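PDB 5DL5: membrane protein from Acinetobacter baumannii AB307-0294, which probably forms a water-filled beta-barrel channel of the OprD porin family in the outer membrane, admitting small solutes and possibly antibiotics. Local coordinates for residues Ser31-Thr36 against Phe422-Val427; Ser63-Gly68 against Ser113-Phe118; Glu145-Thr150 against Thr168-Ser173; Leu160-Gly165 against Trp193-Lys198; Gly186-Ile191 against Asp211-Leu216. All coordinates share one frame; numbering follows the deposited sequence.

Interaction 1 of 5, residues Ser31-Thr36 against Phe422-Val427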
# COMPACT_ATOMS: atom_id res chain seq x y z
N SER A 31 0.43 -14.53 -15.82
CA SER A 31 -0.88 -13.91 -15.91
C SER A 31 -0.77 -12.44 -16.25
O SER A 31 0.31 -11.82 -16.21
CB SER A 31 -1.70 -14.09 -14.62
OG SER A 31 -1.10 -13.24 -13.66
N ILE A 32 -1.89 -11.93 -16.75
CA ILE A 32 -2.05 -10.52 -17.08
C ILE A 32 -3.30 -10.01 -16.38
O ILE A 32 -4.35 -10.64 -16.44
CB ILE A 32 -2.27 -10.31 -18.58
CG1 ILE A 32 -1.19 -10.85 -19.34
CG2 ILE A 32 -2.30 -8.84 -19.01
CD1 ILE A 32 -1.35 -10.64 -20.83
N LEU A 33 -3.22 -8.84 -15.82
CA LEU A 33 -4.37 -8.22 -15.25
C LEU A 33 -4.63 -7.05 -16.10
O LEU A 33 -3.76 -6.16 -16.19
CB LEU A 33 -3.99 -7.73 -13.81
CG LEU A 33 -5.06 -6.80 -13.19
CD1 LEU A 33 -6.40 -7.53 -13.26
CD2 LEU A 33 -4.71 -6.43 -11.73
N PHE A 34 -5.79 -6.99 -16.73
CA PHE A 34 -6.23 -5.74 -17.39
C PHE A 34 -7.02 -4.84 -16.46
O PHE A 34 -8.01 -5.23 -15.94
CB PHE A 34 -7.07 -6.09 -18.57
CG PHE A 34 -6.34 -6.88 -19.59
CD1 PHE A 34 -5.55 -6.23 -20.50
CD2 PHE A 34 -6.45 -8.25 -19.64
CE1 PHE A 34 -4.91 -6.91 -21.51
CE2 PHE A 34 -5.83 -8.96 -20.68
CZ PHE A 34 -5.03 -8.29 -21.61
N ARG A 35 -6.58 -3.63 -16.24
CA ARG A 35 -7.22 -2.79 -15.26
C ARG A 35 -7.62 -1.50 -15.90
O ARG A 35 -6.76 -0.84 -16.57
CB ARG A 35 -6.24 -2.47 -14.14
CG ARG A 35 -6.78 -1.41 -13.22
CD ARG A 35 -5.87 -1.33 -12.02
NE ARG A 35 -6.17 -2.32 -11.04
CZ ARG A 35 -5.33 -2.73 -10.12
NH1 ARG A 35 -4.07 -2.19 -10.04
NH2 ARG A 35 -5.76 -3.66 -9.24
N THR A 36 -8.90 -1.18 -15.83
CA THR A 36 -9.38 0.12 -16.25
C THR A 36 -9.64 0.92 -14.96
O THR A 36 -10.41 0.48 -14.08
CB THR A 36 -10.70 -0.01 -17.03
OG1 THR A 36 -10.65 -1.13 -17.93
CG2 THR A 36 -11.05 1.24 -17.79
N PHE A 422 -12.73 0.89 -10.57
CA PHE A 422 -11.72 0.02 -11.12
C PHE A 422 -12.39 -1.23 -11.59
O PHE A 422 -13.05 -1.88 -10.83
CB PHE A 422 -10.66 -0.34 -10.05
CG PHE A 422 -9.70 0.79 -9.78
CD1 PHE A 422 -8.62 1.07 -10.68
CD2 PHE A 422 -9.82 1.57 -8.63
CE1 PHE A 422 -7.72 2.12 -10.44
CE2 PHE A 422 -8.91 2.64 -8.41
CZ PHE A 422 -7.89 2.94 -9.37
N LEU A 423 -12.21 -1.52 -12.86
CA LEU A 423 -12.51 -2.79 -13.47
C LEU A 423 -11.20 -3.60 -13.68
O LEU A 423 -10.33 -3.15 -14.43
CB LEU A 423 -13.16 -2.55 -14.85
CG LEU A 423 -13.42 -3.75 -15.73
CD1 LEU A 423 -14.36 -4.63 -14.96
CD2 LEU A 423 -14.00 -3.42 -17.12
N ASP A 424 -11.12 -4.77 -13.07
CA ASP A 424 -9.93 -5.67 -13.07
C ASP A 424 -10.36 -6.94 -13.72
O ASP A 424 -11.29 -7.59 -13.24
CB ASP A 424 -9.50 -5.98 -11.63
CG ASP A 424 -8.72 -4.85 -10.98
OD1 ASP A 424 -8.46 -3.83 -11.68
OD2 ASP A 424 -8.40 -4.91 -9.74
N ILE A 425 -9.73 -7.27 -14.84
CA ILE A 425 -9.98 -8.50 -15.56
C ILE A 425 -8.67 -9.37 -15.61
O ILE A 425 -7.73 -9.12 -16.47
CB ILE A 425 -10.45 -8.22 -16.95
CG1 ILE A 425 -11.75 -7.38 -16.88
CG2 ILE A 425 -10.75 -9.53 -17.67
CD1 ILE A 425 -12.23 -6.88 -18.20
N PRO A 426 -8.61 -10.39 -14.73
CA PRO A 426 -7.44 -11.27 -14.68
C PRO A 426 -7.48 -12.32 -15.74
O PRO A 426 -8.54 -12.87 -16.02
CB PRO A 426 -7.51 -11.83 -13.23
CG PRO A 426 -9.00 -11.93 -12.96
CD PRO A 426 -9.58 -10.70 -13.65
N VAL A 427 -6.36 -12.58 -16.42
CA VAL A 427 -6.28 -13.66 -17.43
C VAL A 427 -4.99 -14.54 -17.22
O VAL A 427 -3.85 -13.99 -17.10
CB VAL A 427 -6.24 -13.03 -18.82
CG1 VAL A 427 -5.92 -14.05 -19.88
CG2 VAL A 427 -7.55 -12.27 -19.11

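Interaction 2 of 5, residues Ser63-Gly68 against Ser113-Phe118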
# COMPACT_ATOMS: atom_id res chain seq x y z
N SER A 63 8.98 -18.27 -14.02
CA SER A 63 9.42 -19.59 -14.39
C SER A 63 9.29 -20.50 -13.19
O SER A 63 9.18 -20.02 -12.10
CB SER A 63 10.86 -19.64 -14.88
OG SER A 63 11.82 -19.44 -13.88
N GLY A 64 9.29 -21.79 -13.40
CA GLY A 64 9.58 -22.61 -12.30
C GLY A 64 11.10 -22.63 -11.96
O GLY A 64 11.88 -21.91 -12.58
N PHE A 65 11.52 -23.54 -11.09
CA PHE A 65 12.94 -23.66 -10.73
C PHE A 65 13.46 -24.92 -11.39
O PHE A 65 12.83 -26.01 -11.42
CB PHE A 65 13.24 -23.65 -9.19
CG PHE A 65 13.02 -22.34 -8.50
CD1 PHE A 65 11.75 -22.03 -8.04
CD2 PHE A 65 14.06 -21.41 -8.27
CE1 PHE A 65 11.52 -20.86 -7.35
CE2 PHE A 65 13.82 -20.22 -7.54
CZ PHE A 65 12.51 -19.91 -7.15
N THR A 66 14.67 -24.83 -11.88
CA THR A 66 15.29 -26.06 -12.36
C THR A 66 15.50 -27.04 -11.16
O THR A 66 15.71 -26.59 -10.06
CB THR A 66 16.67 -25.81 -13.01
OG1 THR A 66 17.53 -25.06 -12.13
CG2 THR A 66 16.52 -25.07 -14.32
N PRO A 67 15.45 -28.33 -11.41
CA PRO A 67 15.67 -29.37 -10.42
C PRO A 67 17.18 -29.50 -9.97
O PRO A 67 18.05 -29.12 -10.73
CB PRO A 67 15.14 -30.64 -11.09
CG PRO A 67 15.22 -30.37 -12.57
CD PRO A 67 15.16 -28.88 -12.77
N GLY A 68 17.43 -29.96 -8.73
CA GLY A 68 18.79 -30.14 -8.23
C GLY A 68 18.91 -29.55 -6.88
O GLY A 68 17.91 -29.01 -6.33
N SER A 113 13.93 -10.46 -13.21
CA SER A 113 14.72 -10.95 -12.12
C SER A 113 15.20 -12.35 -12.38
O SER A 113 14.70 -13.08 -13.33
CB SER A 113 13.91 -10.89 -10.81
OG SER A 113 12.71 -11.64 -10.87
N VAL A 114 16.24 -12.69 -11.64
CA VAL A 114 16.72 -14.04 -11.57
C VAL A 114 16.55 -14.54 -10.14
O VAL A 114 16.58 -13.74 -9.23
CB VAL A 114 18.18 -14.21 -12.09
CG1 VAL A 114 18.18 -13.91 -13.57
CG2 VAL A 114 19.20 -13.35 -11.32
N LYS A 115 16.39 -15.86 -9.96
CA LYS A 115 16.12 -16.40 -8.65
C LYS A 115 16.76 -17.72 -8.48
O LYS A 115 17.07 -18.37 -9.47
CB LYS A 115 14.59 -16.54 -8.43
CG LYS A 115 13.82 -17.29 -9.42
CD LYS A 115 12.31 -17.15 -9.24
CE LYS A 115 11.65 -18.14 -10.19
NZ LYS A 115 10.19 -17.93 -10.26
N ALA A 116 17.12 -18.03 -7.25
CA ALA A 116 17.78 -19.22 -6.89
C ALA A 116 17.17 -19.75 -5.63
O ALA A 116 16.67 -18.95 -4.82
CB ALA A 116 19.29 -18.95 -6.72
N ARG A 117 17.09 -21.07 -5.51
CA ARG A 117 16.42 -21.69 -4.39
C ARG A 117 17.20 -22.86 -3.86
O ARG A 117 17.63 -23.70 -4.63
CB ARG A 117 14.97 -22.10 -4.72
CG ARG A 117 14.17 -22.56 -3.48
CD ARG A 117 12.74 -22.89 -3.79
NE ARG A 117 12.66 -23.95 -4.83
CZ ARG A 117 11.57 -24.22 -5.52
NH1 ARG A 117 10.45 -23.56 -5.27
NH2 ARG A 117 11.57 -25.12 -6.46
N PHE A 118 17.39 -22.93 -2.54
CA PHE A 118 18.05 -24.05 -1.86
C PHE A 118 17.20 -24.39 -0.67
O PHE A 118 16.86 -23.49 0.10
CB PHE A 118 19.37 -23.55 -1.31
CG PHE A 118 20.03 -24.54 -0.38
CD1 PHE A 118 20.46 -25.79 -0.85
CD2 PHE A 118 20.19 -24.25 0.95
CE1 PHE A 118 21.04 -26.74 0.02
CE2 PHE A 118 20.78 -25.16 1.78
CZ PHE A 118 21.20 -26.41 1.31
O HOH W 1 9.86 -24.99 -9.12

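Interaction 3 of 5, residues Glu145-Thr150 against Thr168-Ser173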
# COMPACT_ATOMS: atom_id res chain seq x y z
N GLU A 145 3.98 -0.40 -8.12
CA GLU A 145 5.28 0.15 -7.83
C GLU A 145 6.34 -0.96 -7.83
O GLU A 145 6.05 -2.07 -7.34
CB GLU A 145 5.19 0.87 -6.47
CG GLU A 145 6.52 1.42 -5.94
CD GLU A 145 6.38 2.08 -4.58
OE1 GLU A 145 5.29 1.96 -3.96
OE2 GLU A 145 7.34 2.86 -4.27
N TYR A 146 7.50 -0.69 -8.45
CA TYR A 146 8.58 -1.69 -8.55
C TYR A 146 9.77 -1.32 -7.79
O TYR A 146 10.24 -0.19 -7.84
CB TYR A 146 9.04 -1.99 -10.04
CG TYR A 146 7.90 -2.52 -10.94
CD1 TYR A 146 7.24 -3.66 -10.62
CD2 TYR A 146 7.46 -1.85 -12.09
CE1 TYR A 146 6.21 -4.16 -11.38
CE2 TYR A 146 6.43 -2.36 -12.91
CZ TYR A 146 5.79 -3.50 -12.52
OH TYR A 146 4.77 -4.14 -13.21
N PHE A 147 10.36 -2.31 -7.13
CA PHE A 147 11.68 -2.10 -6.50
C PHE A 147 12.76 -2.97 -7.19
O PHE A 147 12.42 -4.00 -7.65
CB PHE A 147 11.57 -2.43 -5.03
CG PHE A 147 10.87 -1.37 -4.21
CD1 PHE A 147 11.59 -0.26 -3.68
CD2 PHE A 147 9.53 -1.47 -3.97
CE1 PHE A 147 10.96 0.64 -2.85
CE2 PHE A 147 8.89 -0.52 -3.18
CZ PHE A 147 9.59 0.54 -2.65
N THR A 148 13.99 -2.50 -7.26
CA THR A 148 15.08 -3.26 -7.78
C THR A 148 16.11 -3.52 -6.70
O THR A 148 16.60 -2.62 -6.09
CB THR A 148 15.74 -2.56 -8.98
OG1 THR A 148 14.73 -2.19 -9.92
CG2 THR A 148 16.85 -3.46 -9.73
N GLY A 149 16.45 -4.80 -6.54
CA GLY A 149 17.50 -5.21 -5.60
C GLY A 149 17.34 -6.66 -5.33
O GLY A 149 16.89 -7.36 -6.24
N THR A 150 17.70 -7.11 -4.11
CA THR A 150 17.82 -8.50 -3.77
C THR A 150 16.99 -8.82 -2.54
O THR A 150 17.08 -8.06 -1.58
CB THR A 150 19.30 -8.85 -3.39
OG1 THR A 150 20.07 -8.56 -4.49
CG2 THR A 150 19.53 -10.47 -3.17
N THR A 168 17.98 -0.81 -4.28
CA THR A 168 18.61 0.43 -4.69
C THR A 168 17.81 1.22 -5.73
O THR A 168 18.27 2.27 -6.15
CB THR A 168 20.04 0.18 -5.38
OG1 THR A 168 19.81 -0.79 -6.37
CG2 THR A 168 21.05 -0.32 -4.30
N LYS A 169 16.66 0.74 -6.16
CA LYS A 169 15.84 1.56 -7.05
C LYS A 169 14.40 1.41 -6.62
O LYS A 169 14.00 0.32 -6.18
CB LYS A 169 15.93 1.14 -8.54
CG LYS A 169 17.41 1.33 -9.13
CD LYS A 169 17.29 1.05 -10.66
CE LYS A 169 18.63 1.28 -11.35
NZ LYS A 169 18.20 1.14 -12.80
N ASP A 170 13.65 2.48 -6.82
CA ASP A 170 12.20 2.47 -6.53
C ASP A 170 11.52 3.18 -7.67
O ASP A 170 11.88 4.27 -7.98
CB ASP A 170 11.99 3.18 -5.20
CG ASP A 170 10.48 3.42 -4.87
OD1 ASP A 170 9.62 2.75 -5.42
OD2 ASP A 170 10.20 4.34 -4.10
N GLN A 171 10.63 2.48 -8.35
CA GLN A 171 9.93 3.07 -9.52
C GLN A 171 8.40 3.11 -9.22
O GLN A 171 7.72 2.08 -9.29
CB GLN A 171 10.17 2.21 -10.80
CG GLN A 171 9.52 2.91 -12.04
CD GLN A 171 9.80 2.23 -13.43
OE1 GLN A 171 10.15 1.12 -13.52
NE2 GLN A 171 9.56 2.91 -14.45
N MET A 172 7.91 4.30 -8.88
CA MET A 172 6.52 4.44 -8.48
C MET A 172 5.61 4.37 -9.72
O MET A 172 6.07 4.46 -10.89
CB MET A 172 6.27 5.77 -7.76
CG MET A 172 5.81 5.56 -6.33
SD MET A 172 4.23 4.70 -6.24
CE MET A 172 3.12 6.04 -6.75
N SER A 173 4.35 4.12 -9.44
CA SER A 173 3.37 3.81 -10.49
C SER A 173 3.21 4.83 -11.60
O SER A 173 2.93 4.49 -12.72
CB SER A 173 1.99 3.65 -9.77
OG SER A 173 2.15 2.61 -8.80

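Interaction 4 of 5, residues Leu160-Gly165 against Trp193-Lys198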
# COMPACT_ATOMS: atom_id res chain seq x y z
N LEU A 160 7.00 -20.04 9.78
CA LEU A 160 7.79 -18.87 9.96
C LEU A 160 8.40 -18.44 8.65
O LEU A 160 9.15 -19.25 8.05
CB LEU A 160 8.89 -19.16 10.95
CG LEU A 160 9.85 -17.93 11.09
CD1 LEU A 160 9.27 -16.86 12.04
CD2 LEU A 160 11.08 -18.46 11.62
N GLU A 161 8.19 -17.18 8.28
CA GLU A 161 8.84 -16.56 7.16
C GLU A 161 9.79 -15.46 7.60
O GLU A 161 9.40 -14.61 8.41
CB GLU A 161 7.84 -15.97 6.18
CG GLU A 161 8.50 -15.43 4.93
CD GLU A 161 7.50 -14.78 3.97
OE1 GLU A 161 6.91 -13.73 4.31
OE2 GLU A 161 7.21 -15.37 2.91
N VAL A 162 11.04 -15.56 7.19
CA VAL A 162 12.07 -14.58 7.49
C VAL A 162 12.53 -14.00 6.17
O VAL A 162 12.77 -14.74 5.18
CB VAL A 162 13.25 -15.19 8.28
CG1 VAL A 162 14.33 -14.18 8.43
CG2 VAL A 162 12.88 -15.73 9.66
N VAL A 163 12.71 -12.68 6.15
CA VAL A 163 13.18 -11.98 4.99
C VAL A 163 14.35 -11.08 5.32
O VAL A 163 14.49 -10.61 6.45
CB VAL A 163 12.06 -11.14 4.33
CG1 VAL A 163 10.91 -12.06 3.94
CG2 VAL A 163 11.43 -10.11 5.27
N ALA A 164 15.21 -10.89 4.32
CA ALA A 164 16.27 -9.90 4.33
C ALA A 164 16.47 -9.40 2.92
O ALA A 164 16.50 -10.19 1.97
CB ALA A 164 17.60 -10.50 4.88
N GLY A 165 16.64 -8.09 2.74
CA GLY A 165 16.78 -7.54 1.39
C GLY A 165 17.54 -6.29 1.38
O GLY A 165 17.82 -5.64 2.35
N TRP A 193 14.55 -6.21 6.83
CA TRP A 193 14.57 -7.54 7.43
C TRP A 193 13.30 -7.70 8.20
O TRP A 193 12.61 -6.67 8.54
CB TRP A 193 15.86 -7.71 8.33
CG TRP A 193 15.89 -6.68 9.48
CD1 TRP A 193 15.42 -6.88 10.80
CD2 TRP A 193 16.32 -5.30 9.43
NE1 TRP A 193 15.49 -5.73 11.48
CE2 TRP A 193 15.99 -4.73 10.67
CE3 TRP A 193 16.81 -4.46 8.40
CZ2 TRP A 193 16.28 -3.36 10.99
CZ3 TRP A 193 17.04 -3.15 8.65
CH2 TRP A 193 16.81 -2.59 9.97
N GLY A 194 12.94 -8.94 8.55
CA GLY A 194 11.81 -9.14 9.43
C GLY A 194 11.38 -10.62 9.48
O GLY A 194 11.93 -11.47 8.83
N ALA A 195 10.32 -10.87 10.19
CA ALA A 195 9.85 -12.21 10.35
C ALA A 195 8.36 -12.12 10.64
O ALA A 195 7.87 -11.16 11.26
CB ALA A 195 10.54 -12.89 11.51
N LYS A 196 7.67 -13.17 10.28
CA LYS A 196 6.24 -13.30 10.45
C LYS A 196 6.04 -14.74 10.90
O LYS A 196 6.63 -15.67 10.34
CB LYS A 196 5.58 -13.13 9.10
CG LYS A 196 4.08 -13.26 9.16
CD LYS A 196 3.45 -13.09 7.78
CE LYS A 196 4.41 -12.94 6.60
NZ LYS A 196 3.82 -13.48 5.33
N TYR A 197 5.18 -14.93 11.89
CA TYR A 197 4.97 -16.24 12.47
C TYR A 197 3.47 -16.51 12.74
O TYR A 197 2.76 -15.64 13.33
CB TYR A 197 5.75 -16.36 13.72
CG TYR A 197 5.74 -17.78 14.31
CD1 TYR A 197 6.21 -18.84 13.55
CD2 TYR A 197 5.23 -18.03 15.59
CE1 TYR A 197 6.20 -20.15 14.04
CE2 TYR A 197 5.16 -19.34 16.08
CZ TYR A 197 5.66 -20.36 15.32
OH TYR A 197 5.67 -21.62 15.71
N LYS A 198 3.02 -17.69 12.32
CA LYS A 198 1.68 -18.18 12.67
C LYS A 198 1.85 -19.13 13.86
O LYS A 198 2.39 -20.25 13.73
CB LYS A 198 1.09 -18.92 11.44
CG LYS A 198 -0.38 -19.30 11.66
CD LYS A 198 -0.85 -20.23 10.56
CE LYS A 198 -2.24 -20.64 10.91
NZ LYS A 198 -2.86 -21.38 9.84

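Interaction 5 of 5, residues Gly186-Ile191 against Asp211-Leu216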
# COMPACT_ATOMS: atom_id res chain seq x y z
N GLY A 186 15.12 9.50 -6.43
CA GLY A 186 15.59 8.08 -6.48
C GLY A 186 15.84 7.47 -5.12
O GLY A 186 15.93 8.19 -4.18
N LEU A 187 15.86 6.14 -5.01
CA LEU A 187 16.32 5.49 -3.79
C LEU A 187 17.85 5.42 -3.70
O LEU A 187 18.55 5.03 -4.70
CB LEU A 187 15.73 4.09 -3.86
CG LEU A 187 15.94 3.24 -2.60
CD1 LEU A 187 15.62 3.85 -1.20
CD2 LEU A 187 15.29 1.90 -2.80
N ASP A 188 18.42 5.66 -2.55
CA ASP A 188 19.87 5.40 -2.32
C ASP A 188 20.03 3.87 -1.94
O ASP A 188 20.40 3.08 -2.76
CB ASP A 188 20.42 6.37 -1.26
CG ASP A 188 21.99 6.26 -1.08
OD1 ASP A 188 22.60 5.34 -1.63
OD2 ASP A 188 22.60 7.07 -0.34
N ARG A 189 19.65 3.42 -0.73
CA ARG A 189 19.86 2.01 -0.33
C ARG A 189 18.85 1.77 0.76
O ARG A 189 19.02 2.31 1.89
CB ARG A 189 21.30 1.79 0.25
CG ARG A 189 21.64 0.34 0.62
CD ARG A 189 22.98 0.15 1.29
NE ARG A 189 22.94 0.81 2.61
CZ ARG A 189 24.01 1.22 3.27
NH1 ARG A 189 25.25 0.99 2.81
NH2 ARG A 189 23.88 1.90 4.39
N ALA A 190 17.96 0.88 0.51
CA ALA A 190 17.07 0.40 1.55
C ALA A 190 17.37 -1.05 1.98
O ALA A 190 17.32 -1.94 1.13
CB ALA A 190 15.62 0.50 1.03
N ILE A 191 17.71 -1.27 3.25
CA ILE A 191 17.99 -2.57 3.78
C ILE A 191 16.74 -2.92 4.62
O ILE A 191 16.33 -2.09 5.46
CB ILE A 191 19.24 -2.58 4.67
CG1 ILE A 191 20.65 -2.29 3.99
CG2 ILE A 191 19.41 -3.88 5.41
CD1 ILE A 191 20.58 -2.48 2.59
N ASP A 211 16.08 0.04 7.17
CA ASP A 211 17.06 1.13 7.26
C ASP A 211 17.39 1.63 5.87
O ASP A 211 18.02 0.88 5.06
CB ASP A 211 18.31 0.61 7.98
CG ASP A 211 19.41 1.71 8.12
OD1 ASP A 211 19.66 2.44 7.20
OD2 ASP A 211 20.01 1.88 9.15
N SER A 212 17.04 2.89 5.62
CA SER A 212 17.19 3.46 4.31
C SER A 212 18.11 4.60 4.45
O SER A 212 17.80 5.57 5.17
CB SER A 212 15.91 3.95 3.81
OG SER A 212 16.04 4.46 2.45
N LYS A 213 19.20 4.53 3.71
CA LYS A 213 20.40 5.37 3.95
C LYS A 213 20.05 6.84 3.65
O LYS A 213 19.39 7.17 2.67
CB LYS A 213 21.63 4.86 3.12
CG LYS A 213 22.87 5.84 3.03
CD LYS A 213 24.09 5.25 2.34
CE LYS A 213 25.43 6.04 2.49
NZ LYS A 213 26.51 5.45 3.37
N ASN A 214 20.45 7.70 4.57
CA ASN A 214 20.16 9.11 4.50
C ASN A 214 18.72 9.49 4.54
O ASN A 214 18.40 10.64 4.18
CB ASN A 214 20.82 9.73 3.26
CG ASN A 214 22.34 9.64 3.35
OD1 ASN A 214 22.90 9.79 4.43
ND2 ASN A 214 22.98 9.27 2.29
N ALA A 215 17.82 8.57 4.91
CA ALA A 215 16.42 8.86 4.78
C ALA A 215 15.65 8.58 6.12
O ALA A 215 15.20 9.48 6.76
CB ALA A 215 15.83 8.02 3.70
N LEU A 216 15.58 7.32 6.55
CA LEU A 216 14.87 6.99 7.69
C LEU A 216 15.14 5.56 8.12
O LEU A 216 15.60 4.74 7.30
CB LEU A 216 13.36 7.11 7.44
CG LEU A 216 12.71 6.35 6.27
CD1 LEU A 216 12.05 5.05 6.68
CD2 LEU A 216 11.55 7.18 5.76
O HOH W 2 18.11 5.43 0.96
O HOH W 3 20.75 1.40 4.32

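Interaction 1 of 5, residues Ser31-Thr36 against Phe422-Val427
I32, F34 and T36 form antiparallel hydrogen-bonded pairs with V427, I425 and L423, their strand segments running at 164° and 4.6 Å apart at the axes, with the F34 N to I425 O bond measuring 2.9 Å. On the face that carries R35 and D424, the two side chains lie side by side and point the same way. The guanidinium grips the carboxylate side-on with two nitrogens: R35 NE reaches D424 OD1 at 2.8 Å from its syn side, and NH2 reaches OD2 at 3.0 Å from above the carboxylate plane. The two planes are turned 41° apart, while both oxygens stay close to the guanidinium plane. A bend at chi3 (-83°) of R35, after an extended start, swings the group across to its partner. L33 CD2 covers one guanidinium face, and L33 CD1 packs on D424 CB at 3.8 Å. R35 CD meets the ring atom CD1 of F422 at 3.9 Å. D424 OD2 has a second cation in R396. The other face is largely apolar: F34 CE2 touches V427 CG2 edge-on at 4.0 Å, a bound detergent molecule lies close to F34, and T36 OG1 bonds Q55. The first and last strands thus close the barrel with an apolar face, probably toward lipid, and on the other a buried carboxylate shared by two arginines, which would probably stabilise its negative charge.

Interaction 2 of 5, residues Ser63-Gly68 against Ser113-Phe118
F65 drives its side chain between K115 and R117, two residues apart on the strand, and crosses both at about a right angle. At its root, CB lies 3.5 Å from R117 NH2. CG and CD1 then run under the guanidinium, with CD1 over the centre of that flat group and 3.3 Å from R117 CZ; ring and guanidinium planes are 32° apart. CE1 continues beneath R117 NH1, and on the other rim CD2 meets R117 CB, which makes a CH-pi contact over one face, 3.9 Å from the ring centroid. The far end belongs to lysine: CE2 lies 3.5 Å from K115 CG and CZ 3.5 Å from K115 CD, while K115 CE sits over the opposite face in a second CH-pi contact. K115 starts with CG between its backbone N and carbonyl carbon (chi1 54°) and is extended from there, which carries NZ past the ring to S63 O at 3.0 Å; its stronger partner is the carboxylate of E62. A water accepts from both F65 N and R117 NH2, and R117 NE bonds Q18, so the guanidinium is held from two directions. A loop aromatic clasped between two strand cations in this way holds the loop joining strands 50-62 and 70-83 against the end of strand 106-118, probably at the periplasmic rim of the OprD-type barrel.

Interaction 3 of 5, residues Glu145-Thr150 against Thr168-Ser173
A classic beta bulge, T168 and K169 both facing T148, lies just before the corner at G149, beyond which strand 160-171 pairs with strand 150-157. T148 O takes T168 N at 2.9 Å and K169 N only weakly at 3.4 Å. Toward Y146 the pairing is regular antiparallel, Y146 O accepting from Q171 N at 2.7 Å, and T148 CB packs beside K169 CB at 3.7 Å. E145 to T148 lie in the long segment between strands 121-125 and 150-157, by topology probably the third extracellular loop, which in relatives folds into the pore. The D170 carboxylate lies over one face of the F147 ring, offset toward the rim, the planes 11° apart and OD1 3.5 Å from CZ. The E145 chain, extended with CG anti to the backbone N (chi1 175°), brings OE2 to 2.6 Å from D170 OD1, close enough that one acid probably carries a proton. E145 OE1, 3.7 Å from M172 SD, takes the backbone N-H groups of N138 and F313.

Interaction 4 of 5, residues Leu160-Gly165 against Trp193-Lys198
E161 and K196 both send CG anti to the backbone N (chi1 -174° and 179°), which lays the two chains side by side and pointing the same way. The glutamate runs on extended, whereas K196 folds at chi3 to near 5°, an unfavourable, nearly eclipsed torsion that makes the position of NZ doubtful. The salt bridge of K196 NZ to E161 OE1 is weak, at 3.3 Å; the firmer grip on the glutamate comes at OE2, which H155 holds by a hydrogen bond. Beneath the pair the backbones form an antiparallel ladder, K196 N meeting E161 O at 2.9 Å and V163 N meeting G194 O at 3.0 Å. Beside G194, which has no side chain, V163 CG2 comes up to 3.8 Å from G194 N. The other face is apolar. L160 crosses Y197 at about a right angle and sets its CB at the edge of the ring, 3.7 Å from CD1, while its CD1 branch rests 3.4 Å from K196 O. The methyl of A195 fills in between, 4.1 Å from V162 CG2 and 4.2 Å from L160 CD1. Y197 also meets F199 edge-to-face. With W193, A195, Y197, L160 and V162 on one side and E161, K196 and the buried V163 on the other, the pairing is consistent with a porin wall, its apolar face probably toward the membrane and the more polar one toward the channel; Y197 probably contributes to the aromatic girdle.

Interaction 5 of 5, residues Gly186-Ile191 against Asp211-Leu216
The R189 guanidinium carries the K213 methylene CD over one face, offset toward the rim and 3.9 Å from NH2, and has a water in plane at its edge, bonded to NE at 2.8 Å. That water probably also donates to D211 O. The bend of R189 at chi3 (66°) turns the group toward K213, crossing it obliquely. The D188 carboxylate crosses the same lysine obliquely, OD2 3.6 Å from K213 CD, with its plane 40° from the N214 amide. A second water accepts from R189 N, donates to K213 O and bonds S212 OG at 2.7 Å, bridging the two segments where regular pairing fades. The open end of the hairpin is held by K213 N to R189 O and by the mutual pair of I191 and D211, with D211 N 2.7 Å from I191 O. A classic bulge follows, S212 O accepting from both A215 N and L216 N. The guanidinium thus meets the aliphatic part of the lysine, R189 NH2 and K213 NZ staying 4.5 Å apart, while D188 and D211 nearby probably temper their charge.

Overall arrangement
Interactions 1, 4 and 5 join neighbouring strands of the wall, 2 lies at its rim, and 3 joins the wall to a segment that probably enters the pore. Interaction 1 pairs the two terminal strands, and the others lie on chain between them. Interactions 3 and 4 share strand 160-171, bonded at one end to strand 146-148, in a loop that probably turns inward, and at the other to strand 190-200, which interaction 5 carries on to strand 203-212. Interactions 3 and 5 touch where L187 packs on K169; interactions 4 and 5 touch through the W193 ring and D211. Interaction 3 is the buried one, with acids and an aromatic ring; interaction 4 is a surface contact with a weak ion pair. Interaction 2 replaces strand pairing with cation-flanked ring packing, and interaction 5 adds bridging waters to a short run of backbone bonds.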